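Local coordinates for pvivax hypothetical protein (Plasmodium vivax, PDB 2B30) that probably acts as a magnesium-dependent phosphatase of the HAD superfamily, although its substrate is unknown, at residues V119-L123 and F202-L206; N240-V246 and N258-F263; I253-S257 and S271-A276. All blocks are in the same frame, centred on the assembly; numbering follows the deposited sequence.

Interaction 1. Residues V119-L123 and F202-L206; sequences VYAEL and FKNKL
In the mixed alpha/beta domain that probably forms the cap of this Cof-like HAD hydrolase, Val-119, Glu-122 and Leu-123 on one side of helix 117-129 receive Phe-202, Lys-205 and Leu-206 from the turn joining helix 191-201 to strand 206-210. Phe-202, the first residue after helix 191-201 to leave helical geometry, directs its ring at helix 117-129, not along it. CD1 of Leu-123 sits over one ring face, off-centre toward the rim and 4.0 Å from the Phe-202 centroid, as a CH-pi contact, while CZ of Phe-202 reaches CA of Leu-123 at 3.5 Å. Glu-122 runs past the ring in the opposite direction, its CG 3.7 Å from Phe-202 CE1.

Alongside the ring, on the other side of its plane from Leu-123 CD1, the carboxylate meets Lys-205. The glutamate chain is extended, with CG anti to the backbone N (chi1 -172°), whereas the lysine bends at chi3 (76°); the two cross at about a right angle. NZ of Lys-205 forms a salt bridge to OE1 of Glu-122 at 2.6 Å, arriving on the syn side but 30° out of the carboxylate plane. Deeper in, Leu-206 closes the apolar part: its CG lies 3.8 Å from CG1 of Val-119, and its CD1 3.7 Å from CD1 of Leu-123. The charged pair thus lies at the margin of a buried hydrophobic patch.

Tyr-126, on the same helix, meets the Phe-202 ring edge-to-face. Beneath the helix, Leu-123 rests on Leu-182 of strand 181-184 and shares Val-218 of strand 216-220 with Leu-206, so the contact seats helix 117-129 against the six-stranded sheet.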
ATOM      1  N   VAL A 119      -1.835 -20.114   8.591  1.00 43.65           N
ATOM      2  CA  VAL A 119      -3.035 -19.505   7.988  1.00 42.09           C
ATOM      3  C   VAL A 119      -3.584 -20.386   6.867  1.00 41.18           C
ATOM      4  O   VAL A 119      -4.794 -20.515   6.728  1.00 42.37           O
ATOM      5  CB  VAL A 119      -2.764 -18.077   7.421  1.00 41.04           C
ATOM      6  CG1 VAL A 119      -4.048 -17.468   6.858  1.00 40.07           C
ATOM      7  CG2 VAL A 119      -2.187 -17.166   8.495  1.00 41.36           C
ATOM      8  N   TYR A 120      -2.701 -20.980   6.066  1.00 40.78           N
ATOM      9  CA  TYR A 120      -3.142 -21.837   4.958  1.00 40.83           C
ATOM     10  C   TYR A 120      -3.887 -23.057   5.480  1.00 40.73           C
ATOM     11  O   TYR A 120      -4.932 -23.413   4.951  1.00 41.69           O
ATOM     12  CB  TYR A 120      -1.971 -22.281   4.082  1.00 39.12           C
ATOM     13  CG  TYR A 120      -2.398 -23.149   2.918  1.00 40.42           C
ATOM     14  CD1 TYR A 120      -2.924 -22.585   1.755  1.00 39.97           C
ATOM     15  CD2 TYR A 120      -2.283 -24.542   2.980  1.00 40.42           C
ATOM     16  CE1 TYR A 120      -3.325 -23.387   0.683  1.00 39.14           C
ATOM     17  CE2 TYR A 120      -2.682 -25.348   1.918  1.00 39.04           C
ATOM     18  CZ  TYR A 120      -3.199 -24.765   0.771  1.00 38.70           C
ATOM     19  OH  TYR A 120      -3.580 -25.565  -0.287  1.00 36.26           O
ATOM     20  N   ALA A 121      -3.348 -23.688   6.521  1.00 41.44           N
ATOM     21  CA  ALA A 121      -4.017 -24.813   7.183  1.00 40.62           C
ATOM     22  C   ALA A 121      -5.414 -24.406   7.635  1.00 41.09           C
ATOM     23  O   ALA A 121      -6.389 -25.138   7.431  1.00 41.61           O
ATOM     24  CB  ALA A 121      -3.212 -25.299   8.367  1.00 38.42           C
ATOM     25  N   GLU A 122      -5.517 -23.232   8.238  1.00 40.59           N
ATOM     26  CA  GLU A 122      -6.804 -22.786   8.709  1.00 42.14           C
ATOM     27  C   GLU A 122      -7.705 -22.582   7.516  1.00 40.26           C
ATOM     28  O   GLU A 122      -8.874 -22.956   7.543  1.00 42.16           O
ATOM     29  CB  GLU A 122      -6.693 -21.507   9.525  1.00 41.90           C
ATOM     30  CG  GLU A 122      -8.008 -21.135  10.185  1.00 47.58           C
ATOM     31  CD  GLU A 122      -7.867 -20.038  11.230  1.00 53.03           C
ATOM     32  OE1 GLU A 122      -6.882 -19.261  11.167  1.00 58.74           O
ATOM     33  OE2 GLU A 122      -8.749 -19.955  12.117  1.00 55.78           O
ATOM     34  N   LEU A 123      -7.143 -22.013   6.457  1.00 38.38           N
ATOM     35  CA  LEU A 123      -7.922 -21.659   5.281  1.00 36.94           C
ATOM     36  C   LEU A 123      -8.569 -22.884   4.651  1.00 38.40           C
ATOM     37  O   LEU A 123      -9.762 -22.867   4.342  1.00 38.55           O
ATOM     38  CB  LEU A 123      -7.045 -20.938   4.257  1.00 34.80           C
ATOM     39  CG  LEU A 123      -7.725 -20.533   2.957  1.00 30.21           C
ATOM     40  CD1 LEU A 123      -8.832 -19.558   3.249  1.00 30.10           C
ATOM     41  CD2 LEU A 123      -6.708 -19.946   1.993  1.00 32.99           C
ATOM     42  N   PHE A 202     -11.114 -14.511   7.947  1.00 42.36           N
ATOM     43  CA  PHE A 202      -9.704 -14.236   7.652  1.00 41.83           C
ATOM     44  C   PHE A 202      -9.444 -12.740   7.413  1.00 40.75           C
ATOM     45  O   PHE A 202      -8.620 -12.350   6.579  1.00 38.06           O
ATOM     46  CB  PHE A 202      -9.237 -15.080   6.453  1.00 42.35           C
ATOM     47  CG  PHE A 202      -9.425 -16.561   6.646  1.00 42.12           C
ATOM     48  CD1 PHE A 202      -8.456 -17.323   7.294  1.00 42.32           C
ATOM     49  CD2 PHE A 202     -10.581 -17.190   6.193  1.00 43.02           C
ATOM     50  CE1 PHE A 202      -8.640 -18.690   7.485  1.00 42.78           C
ATOM     51  CE2 PHE A 202     -10.770 -18.545   6.375  1.00 41.17           C
ATOM     52  CZ  PHE A 202      -9.797 -19.300   7.019  1.00 42.32           C
ATOM     53  N   LYS A 203     -10.144 -11.905   8.165  1.00 40.05           N
ATOM     54  CA  LYS A 203      -9.808 -10.490   8.220  1.00 40.07           C
ATOM     55  C   LYS A 203      -8.416 -10.344   8.849  1.00 37.27           C
ATOM     56  O   LYS A 203      -8.082 -11.075   9.777  1.00 36.20           O
ATOM     57  CB  LYS A 203     -10.838  -9.747   9.056  1.00 41.12           C
ATOM     58  CG  LYS A 203     -10.957  -8.278   8.704  1.00 42.54           C
ATOM     59  CD  LYS A 203     -11.425  -7.490   9.918  1.00 42.39           C
ATOM     60  CE  LYS A 203     -11.012  -6.059   9.812  1.00 43.25           C
ATOM     61  NZ  LYS A 203     -11.034  -5.446  11.149  1.00 46.48           N
ATOM     62  N   ASN A 204      -7.611  -9.420   8.331  1.00 34.81           N
ATOM     63  CA  ASN A 204      -6.204  -9.257   8.756  1.00 35.51           C
ATOM     64  C   ASN A 204      -5.404 -10.572   8.830  1.00 35.68           C
ATOM     65  O   ASN A 204      -4.533 -10.712   9.674  1.00 35.06           O
ATOM     66  CB  ASN A 204      -6.093  -8.542  10.118  1.00 35.83           C
ATOM     67  CG  ASN A 204      -6.633  -7.129  10.095  1.00 34.23           C
ATOM     68  OD1 ASN A 204      -7.820  -6.909  10.325  1.00 36.19           O
ATOM     69  ND2 ASN A 204      -5.758  -6.161   9.856  1.00 29.15           N
ATOM     70  N   LYS A 205      -5.718 -11.532   7.967  1.00 36.37           N
ATOM     71  CA  LYS A 205      -4.955 -12.776   7.853  1.00 36.88           C
ATOM     72  C   LYS A 205      -4.654 -13.159   6.390  1.00 35.96           C
ATOM     73  O   LYS A 205      -3.734 -13.939   6.119  1.00 35.14           O
ATOM     74  CB  LYS A 205      -5.706 -13.898   8.569  1.00 37.40           C
ATOM     75  CG  LYS A 205      -5.782 -13.678  10.078  1.00 41.07           C
ATOM     76  CD  LYS A 205      -6.778 -14.590  10.766  1.00 42.55           C
ATOM     77  CE  LYS A 205      -6.252 -16.008  10.907  1.00 46.32           C
ATOM     78  NZ  LYS A 205      -7.133 -16.798  11.806  1.00 46.67           N
ATOM     79  N   LEU A 206      -5.424 -12.599   5.457  1.00 36.10           N
ATOM     80  CA  LEU A 206      -5.285 -12.871   4.028  1.00 36.51           C
ATOM     81  C   LEU A 206      -5.767 -11.665   3.238  1.00 35.85           C
ATOM     82  O   LEU A 206      -6.634 -10.919   3.689  1.00 38.74           O
ATOM     83  CB  LEU A 206      -6.139 -14.078   3.607  1.00 36.75           C
ATOM     84  CG  LEU A 206      -5.692 -15.485   4.023  1.00 38.32           C
ATOM     85  CD1 LEU A 206      -6.832 -16.488   3.849  1.00 36.40           C
ATOM     86  CD2 LEU A 206      -4.461 -15.915   3.235  1.00 40.50           C
TER

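Interaction 2. Residues N240-V246 and N258-F263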
ATOM      1  N   ASN A 240       8.457   7.017  -9.450  1.00 33.45           N
ATOM      2  CA  ASN A 240       7.005   7.063  -9.622  1.00 34.30           C
ATOM      3  C   ASN A 240       6.595   7.995 -10.782  1.00 35.13           C
ATOM      4  O   ASN A 240       5.800   7.619 -11.622  1.00 34.32           O
ATOM      5  CB  ASN A 240       6.359   7.501  -8.297  1.00 34.03           C
ATOM      6  CG  ASN A 240       4.847   7.671  -8.393  1.00 34.46           C
ATOM      7  OD1 ASN A 240       4.330   8.410  -9.247  1.00 29.50           O
ATOM      8  ND2 ASN A 240       4.129   7.004  -7.491  1.00 32.41           N
ATOM      9  N   ASP A 241       7.143   9.209 -10.800  1.00 37.54           N
ATOM     10  CA  ASP A 241       7.077  10.124 -11.955  1.00 39.33           C
ATOM     11  C   ASP A 241       7.070   9.408 -13.305  1.00 38.97           C
ATOM     12  O   ASP A 241       6.397   9.847 -14.230  1.00 39.89           O
ATOM     13  CB  ASP A 241       8.327  11.043 -11.978  1.00 41.32           C
ATOM     14  CG  ASP A 241       8.081  12.425 -11.405  1.00 44.51           C
ATOM     15  OD1 ASP A 241       6.924  12.900 -11.351  1.00 50.80           O
ATOM     16  OD2 ASP A 241       9.085  13.061 -11.027  1.00 51.15           O
ATOM     17  N   GLN A 242       7.879   8.355 -13.429  1.00 37.21           N
ATOM     18  CA  GLN A 242       8.142   7.712 -14.719  1.00 35.64           C
ATOM     19  C   GLN A 242       7.252   6.513 -15.019  1.00 34.89           C
ATOM     20  O   GLN A 242       7.436   5.844 -16.025  1.00 36.07           O
ATOM     21  CB  GLN A 242       9.599   7.275 -14.772  1.00 35.18           C
ATOM     22  CG  GLN A 242      10.556   8.431 -14.643  1.00 35.06           C
ATOM     23  CD  GLN A 242      11.967   7.983 -14.409  1.00 31.64           C
ATOM     24  OE1 GLN A 242      12.204   7.039 -13.667  1.00 28.55           O
ATOM     25  NE2 GLN A 242      12.919   8.665 -15.035  1.00 33.06           N
ATOM     26  N   VAL A 243       6.276   6.254 -14.161  1.00 33.64           N
ATOM     27  CA  VAL A 243       5.470   5.052 -14.266  1.00 33.99           C
ATOM     28  C   VAL A 243       4.086   5.391 -14.787  1.00 33.37           C
ATOM     29  O   VAL A 243       3.391   6.200 -14.175  1.00 33.55           O
ATOM     30  CB  VAL A 243       5.341   4.379 -12.880  1.00 33.72           C
ATOM     31  CG1 VAL A 243       4.419   3.185 -12.951  1.00 33.57           C
ATOM     32  CG2 VAL A 243       6.716   3.968 -12.367  1.00 32.24           C
ATOM     33  N   LEU A 244       3.692   4.778 -15.907  1.00 32.32           N
ATOM     34  CA  LEU A 244       2.317   4.875 -16.390  1.00 34.12           C
ATOM     35  C   LEU A 244       1.596   3.549 -16.218  1.00 36.55           C
ATOM     36  O   LEU A 244       2.086   2.505 -16.649  1.00 38.74           O
ATOM     37  CB  LEU A 244       2.244   5.292 -17.859  1.00 35.05           C
ATOM     38  CG  LEU A 244       0.823   5.218 -18.471  1.00 32.11           C
ATOM     39  CD1 LEU A 244       0.467   6.503 -19.162  1.00 33.80           C
ATOM     40  CD2 LEU A 244       0.653   4.037 -19.408  1.00 31.57           C
ATOM     41  N   VAL A 245       0.401   3.618 -15.640  1.00 36.48           N
ATOM     42  CA  VAL A 245      -0.344   2.432 -15.237  1.00 35.86           C
ATOM     43  C   VAL A 245      -1.808   2.527 -15.692  1.00 34.73           C
ATOM     44  O   VAL A 245      -2.375   3.623 -15.756  1.00 33.63           O
ATOM     45  CB  VAL A 245      -0.244   2.222 -13.699  1.00 35.18           C
ATOM     46  CG1 VAL A 245      -0.908   3.343 -12.946  1.00 35.13           C
ATOM     47  CG2 VAL A 245      -0.844   0.896 -13.287  1.00 37.61           C
ATOM     48  N   VAL A 246      -2.401   1.377 -16.012  1.00 32.49           N
ATOM     49  CA  VAL A 246      -3.777   1.323 -16.486  1.00 34.01           C
ATOM     50  C   VAL A 246      -4.481   0.053 -15.966  1.00 34.13           C
ATOM     51  O   VAL A 246      -3.887  -1.023 -15.934  1.00 36.46           O
ATOM     52  CB  VAL A 246      -3.844   1.485 -18.060  1.00 34.63           C
ATOM     53  CG1 VAL A 246      -3.126   0.368 -18.774  1.00 31.79           C
ATOM     54  CG2 VAL A 246      -5.286   1.587 -18.544  1.00 37.80           C
ATOM     55  N   ASN A 258      -1.664   5.286  -6.138  1.00 37.36           N
ATOM     56  CA  ASN A 258      -0.314   5.736  -5.776  1.00 37.04           C
ATOM     57  C   ASN A 258       0.576   6.169  -6.944  1.00 36.12           C
ATOM     58  O   ASN A 258       1.706   6.612  -6.737  1.00 36.84           O
ATOM     59  CB  ASN A 258       0.396   4.667  -4.946  1.00 37.79           C
ATOM     60  CG  ASN A 258      -0.327   4.368  -3.651  1.00 38.24           C
ATOM     61  OD1 ASN A 258      -1.288   3.623  -3.645  1.00 45.21           O
ATOM     62  ND2 ASN A 258       0.131   4.946  -2.554  1.00 41.78           N
ATOM     63  N   PHE A 259       0.075   6.058  -8.166  1.00 34.60           N
ATOM     64  CA  PHE A 259       0.818   6.530  -9.313  1.00 32.97           C
ATOM     65  C   PHE A 259       0.147   7.754  -9.928  1.00 35.59           C
ATOM     66  O   PHE A 259      -1.054   7.978  -9.735  1.00 34.43           O
ATOM     67  CB  PHE A 259       0.998   5.399 -10.307  1.00 31.82           C
ATOM     68  CG  PHE A 259       2.023   4.395  -9.874  1.00 32.85           C
ATOM     69  CD1 PHE A 259       3.367   4.762  -9.764  1.00 32.08           C
ATOM     70  CD2 PHE A 259       1.663   3.090  -9.564  1.00 32.99           C
ATOM     71  CE1 PHE A 259       4.333   3.847  -9.349  1.00 28.72           C
ATOM     72  CE2 PHE A 259       2.622   2.172  -9.141  1.00 32.56           C
ATOM     73  CZ  PHE A 259       3.959   2.556  -9.033  1.00 30.59           C
ATOM     74  N   LYS A 260       0.946   8.564 -10.626  1.00 37.20           N
ATOM     75  CA  LYS A 260       0.500   9.858 -11.141  1.00 38.25           C
ATOM     76  C   LYS A 260      -0.166   9.704 -12.484  1.00 37.14           C
ATOM     77  O   LYS A 260      -1.226  10.269 -12.714  1.00 40.83           O
ATOM     78  CB  LYS A 260       1.671  10.845 -11.277  1.00 39.36           C
ATOM     79  CG  LYS A 260       1.245  12.267 -11.698  1.00 40.24           C
ATOM     80  CD  LYS A 260       2.430  13.128 -12.096  1.00 39.91           C
ATOM     81  CE  LYS A 260       3.179  13.633 -10.906  1.00 39.43           C
ATOM     82  NZ  LYS A 260       4.529  14.155 -11.247  1.00 37.93           N
ATOM     83  N   TYR A 261       0.469   8.964 -13.383  1.00 34.76           N
ATOM     84  CA  TYR A 261      -0.090   8.757 -14.710  1.00 34.06           C
ATOM     85  C   TYR A 261      -0.866   7.452 -14.719  1.00 32.46           C
ATOM     86  O   TYR A 261      -0.476   6.490 -15.389  1.00 29.25           O
ATOM     87  CB  TYR A 261       1.009   8.808 -15.777  1.00 32.79           C
ATOM     88  CG  TYR A 261       1.762  10.105 -15.680  1.00 32.74           C
ATOM     89  CD1 TYR A 261       1.149  11.308 -16.002  1.00 35.59           C
ATOM     90  CD2 TYR A 261       3.060  10.144 -15.205  1.00 32.14           C
ATOM     91  CE1 TYR A 261       1.823  12.512 -15.873  1.00 33.71           C
ATOM     92  CE2 TYR A 261       3.741  11.338 -15.081  1.00 30.29           C
ATOM     93  CZ  TYR A 261       3.124  12.515 -15.409  1.00 32.40           C
ATOM     94  OH  TYR A 261       3.827  13.693 -15.264  1.00 35.87           O
ATOM     95  N   SER A 262      -1.966   7.448 -13.961  1.00 30.41           N
ATOM     96  CA  SER A 262      -2.794   6.264 -13.784  1.00 31.17           C
ATOM     97  C   SER A 262      -4.105   6.441 -14.513  1.00 33.40           C
ATOM     98  O   SER A 262      -4.767   7.487 -14.414  1.00 34.14           O
ATOM     99  CB  SER A 262      -3.045   5.967 -12.299  1.00 31.39           C
ATOM    100  OG  SER A 262      -3.846   6.959 -11.678  1.00 29.93           O
ATOM    101  N   PHE A 263      -4.482   5.406 -15.247  1.00 35.49           N
ATOM    102  CA  PHE A 263      -5.626   5.486 -16.131  1.00 36.62           C
ATOM    103  C   PHE A 263      -6.554   4.306 -15.934  1.00 36.46           C
ATOM    104  O   PHE A 263      -6.103   3.162 -15.890  1.00 33.76           O
ATOM    105  CB  PHE A 263      -5.134   5.555 -17.573  1.00 38.10           C
ATOM    106  CG  PHE A 263      -4.413   6.829 -17.890  1.00 39.21           C
ATOM    107  CD1 PHE A 263      -5.108   7.941 -18.336  1.00 41.23           C
ATOM    108  CD2 PHE A 263      -3.046   6.930 -17.710  1.00 39.56           C
ATOM    109  CE1 PHE A 263      -4.442   9.130 -18.613  1.00 39.99           C
ATOM    110  CE2 PHE A 263      -2.380   8.111 -17.983  1.00 38.68           C
ATOM    111  CZ  PHE A 263      -3.083   9.214 -18.433  1.00 38.63           C
TER
HETATM  112  O   HOH W   1       3.263   8.117 -12.497  1.00 28.42           O
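Asn-258 and Phe-259 meet Asn-240 ahead of the two strands: the Asn-258 carbonyl oxygen accepts a hydrogen bond from ND2 of Asn-240 (2.6 Å), lying in the plane of that amide. The Phe-259 ring then takes CG1 of Val-243 over one face, 3.8 Å from its centroid, as a CH-pi contact. Lys-260, running alongside Asp-241 and bent at chi3 (-78°), carries its NZ to OD1 of that aspartate in a 2.7 Å salt bridge, nearly in line with the C-O bond. Tyr-261 centres an inverse gamma turn; its N donates to a water 3.1 Å away that also touches the carbonyl oxygens of Asn-240 and Val-243, and its ring edge meets Asp-241 O. Regular parallel pairing follows. Tyr-261 O accepts from Val-245 N at 3.0 Å (N-H...O 167°), and beside it CB of Ser-262 packs on CG1 of Val-245. Phe-263 N donates to Val-245 O at 2.8 Å, while its ring meets CD1 of Leu-244 on the sheet face packed by helix 288-297. Strands 243-247 and 261-264, with helix 253-257 between them, make a beta-alpha-beta unit of the Rossmann-like HAD core, in which the first strand leads to the calcium ligand Asp-248.

Interaction 3. Residues I253-S257 and S271-A276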
ATOM      1  N   ILE A 253      -6.590  -0.995  -7.642  1.00 31.26           N
ATOM      2  CA  ILE A 253      -6.823   0.302  -6.999  1.00 33.45           C
ATOM      3  C   ILE A 253      -5.589   0.916  -6.329  1.00 32.71           C
ATOM      4  O   ILE A 253      -5.382   2.133  -6.391  1.00 33.23           O
ATOM      5  CB  ILE A 253      -7.971   0.207  -5.964  1.00 34.19           C
ATOM      6  CG1 ILE A 253      -9.299  -0.040  -6.674  1.00 33.00           C
ATOM      7  CG2 ILE A 253      -8.059   1.472  -5.107  1.00 35.42           C
ATOM      8  CD1 ILE A 253     -10.293  -0.652  -5.763  1.00 36.84           C
ATOM      9  N   ALA A 254      -4.779   0.088  -5.682  1.00 33.98           N
ATOM     10  CA  ALA A 254      -3.588   0.588  -5.002  1.00 36.13           C
ATOM     11  C   ALA A 254      -2.561   1.095  -5.987  1.00 36.76           C
ATOM     12  O   ALA A 254      -1.840   2.025  -5.667  1.00 39.46           O
ATOM     13  CB  ALA A 254      -2.970  -0.467  -4.128  1.00 37.50           C
ATOM     14  N   MET A 255      -2.476   0.493  -7.171  1.00 35.78           N
ATOM     15  CA  MET A 255      -1.532   0.981  -8.167  1.00 37.32           C
ATOM     16  C   MET A 255      -2.096   2.173  -8.939  1.00 37.65           C
ATOM     17  O   MET A 255      -1.333   2.996  -9.436  1.00 38.53           O
ATOM     18  CB  MET A 255      -1.085  -0.130  -9.108  1.00 37.21           C
ATOM     19  CG  MET A 255      -2.059  -0.484 -10.206  1.00 38.68           C
ATOM     20  SD  MET A 255      -1.296  -1.739 -11.231  1.00 42.33           S
ATOM     21  CE  MET A 255      -2.574  -2.006 -12.464  1.00 42.38           C
ATOM     22  N   LEU A 256      -3.419   2.278  -9.033  1.00 37.85           N
ATOM     23  CA  LEU A 256      -4.046   3.447  -9.657  1.00 38.09           C
ATOM     24  C   LEU A 256      -4.004   4.679  -8.733  1.00 40.27           C
ATOM     25  O   LEU A 256      -3.882   5.815  -9.205  1.00 41.20           O
ATOM     26  CB  LEU A 256      -5.487   3.129 -10.060  1.00 37.57           C
ATOM     27  CG  LEU A 256      -5.637   2.021 -11.110  1.00 38.31           C
ATOM     28  CD1 LEU A 256      -7.083   1.531 -11.210  1.00 35.44           C
ATOM     29  CD2 LEU A 256      -5.130   2.494 -12.457  1.00 38.18           C
ATOM     30  N   SER A 257      -4.097   4.452  -7.421  1.00 40.97           N
ATOM     31  CA  SER A 257      -4.067   5.544  -6.437  1.00 40.28           C
ATOM     32  C   SER A 257      -2.680   6.139  -6.243  1.00 38.76           C
ATOM     33  O   SER A 257      -2.539   7.357  -6.183  1.00 39.16           O
ATOM     34  CB  SER A 257      -4.583   5.062  -5.080  1.00 40.55           C
ATOM     35  OG  SER A 257      -5.967   4.766  -5.137  1.00 43.71           O
ATOM     36  N   SER A 271     -14.990   2.259  -8.390  1.00 44.23           N
ATOM     37  CA  SER A 271     -13.871   2.483  -7.488  1.00 44.06           C
ATOM     38  C   SER A 271     -12.565   2.773  -8.244  1.00 43.61           C
ATOM     39  O   SER A 271     -11.856   3.732  -7.941  1.00 43.12           O
ATOM     40  CB  SER A 271     -13.691   1.269  -6.599  1.00 44.10           C
ATOM     41  OG  SER A 271     -12.467   1.358  -5.915  1.00 49.12           O
ATOM     42  N   ALA A 272     -12.262   1.947  -9.239  1.00 42.68           N
ATOM     43  CA  ALA A 272     -11.053   2.106 -10.030  1.00 41.07           C
ATOM     44  C   ALA A 272     -11.071   3.419 -10.792  1.00 40.69           C
ATOM     45  O   ALA A 272     -10.039   4.079 -10.921  1.00 41.87           O
ATOM     46  CB  ALA A 272     -10.893   0.942 -10.994  1.00 40.82           C
ATOM     47  N   LYS A 273     -12.240   3.790 -11.308  1.00 40.73           N
ATOM     48  CA  LYS A 273     -12.397   5.037 -12.069  1.00 39.99           C
ATOM     49  C   LYS A 273     -12.056   6.277 -11.238  1.00 37.23           C
ATOM     50  O   LYS A 273     -11.459   7.222 -11.761  1.00 37.34           O
ATOM     51  CB  LYS A 273     -13.828   5.170 -12.622  1.00 40.94           C
ATOM     52  CG  LYS A 273     -14.114   4.328 -13.876  1.00 41.54           C
ATOM     53  CD  LYS A 273     -15.540   4.548 -14.412  1.00 41.11           C
ATOM     54  CE  LYS A 273     -15.768   3.781 -15.715  1.00 40.55           C
ATOM     55  NZ  LYS A 273     -17.088   4.047 -16.359  1.00 38.96           N
ATOM     56  N   SER A 274     -12.440   6.268  -9.957  1.00 33.80           N
ATOM     57  CA  SER A 274     -12.204   7.406  -9.071  1.00 33.00           C
ATOM     58  C   SER A 274     -10.783   7.434  -8.516  1.00 33.45           C
ATOM     59  O   SER A 274     -10.226   8.513  -8.316  1.00 33.52           O
ATOM     60  CB  SER A 274     -13.214   7.442  -7.921  1.00 31.75           C
ATOM     61  OG  SER A 274     -13.280   6.196  -7.268  1.00 36.02           O
ATOM     62  N   HIS A 275     -10.199   6.264  -8.264  1.00 32.52           N
ATOM     63  CA  HIS A 275      -8.862   6.199  -7.671  1.00 33.90           C
ATOM     64  C   HIS A 275      -7.773   6.541  -8.689  1.00 36.08           C
ATOM     65  O   HIS A 275      -6.690   7.024  -8.327  1.00 36.29           O
ATOM     66  CB  HIS A 275      -8.627   4.838  -7.010  1.00 34.55           C
ATOM     67  CG  HIS A 275      -9.231   4.732  -5.645  1.00 34.07           C
ATOM     68  ND1 HIS A 275      -8.588   5.187  -4.516  1.00 36.05           N
ATOM     69  CD2 HIS A 275     -10.426   4.251  -5.230  1.00 34.52           C
ATOM     70  CE1 HIS A 275      -9.364   4.996  -3.463  1.00 37.41           C
ATOM     71  NE2 HIS A 275     -10.483   4.427  -3.869  1.00 34.31           N
ATOM     72  N   ALA A 276      -8.081   6.311  -9.963  1.00 37.25           N
ATOM     73  CA  ALA A 276      -7.204   6.690 -11.063  1.00 37.80           C
ATOM     74  C   ALA A 276      -7.241   8.194 -11.280  1.00 36.95           C
ATOM     75  O   ALA A 276      -8.127   8.867 -10.781  1.00 38.50           O
ATOM     76  CB  ALA A 276      -7.622   5.965 -12.337  1.00 38.50           C
TER
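Hydrogen bonding between helices 253-257 and 270-275 centres on Ser-257 and His-275. ND1 of His-275 donates to OG of Ser-257 at 2.7 Å, but the bond is bent (N-H...O 127°) and weak; the hydroxyl lies at the edge of the imidazole, near its plane. The same hydroxyl turns back along its own helix and donates to Ile-253 O at 3.0 Å. With OG set beside the backbone N (chi1 -68°), the serine brings two donors to that carbonyl, as its backbone N also bonds to Ile-253 O, from the opposite face of the carbonyl plane.

Nonpolar contacts make up most of the remainder. CG2 of Ile-253 stands over one face of the His-275 ring, 3.6 Å from its centroid, a CH-pi contact placed somewhat toward the rim. On the buried side, CD1 of Leu-256 packs against CB of Ala-272 (3.9 Å), and CB of Leu-256 lies 4.2 Å from CB of Ala-276. The axes of segments 253-257 and 271-275 run in nearly the same direction, 20° apart, and come within 8.8 Å.

The imidazole is probably held mainly by the methyl over its face, with the weak hydroxyl bond at its edge adding to it. Because Ser-257 OG gives its proton to Ile-253 O, its role toward the ring is that of an acceptor, consistent with a proton on ND1 of His-275.

Overall arrangement
Along the chain, interaction 1 is complete before the other two begin, and their segments then alternate. Interaction 1 lies in the domain with the six-stranded sheet, 32 Å from interaction 2 and 26 Å from interaction 3, centre to centre. Interactions 2 and 3 lie only 11 Å apart in the core domain and touch directly: helix 253-257 connects the paired strands of interaction 2, and helix 270-275 packs beside it. Together they flank the calcium site of Asp-33, Asp-35 and Asp-248. The dimer brings the distant regions together: Lys-203 and Asn-204 hydrogen-bond to the backbone oxygens of Ala-276 and His-275 of the second subunit, and more weakly to its Ser-274 and Phe-259 oxygens.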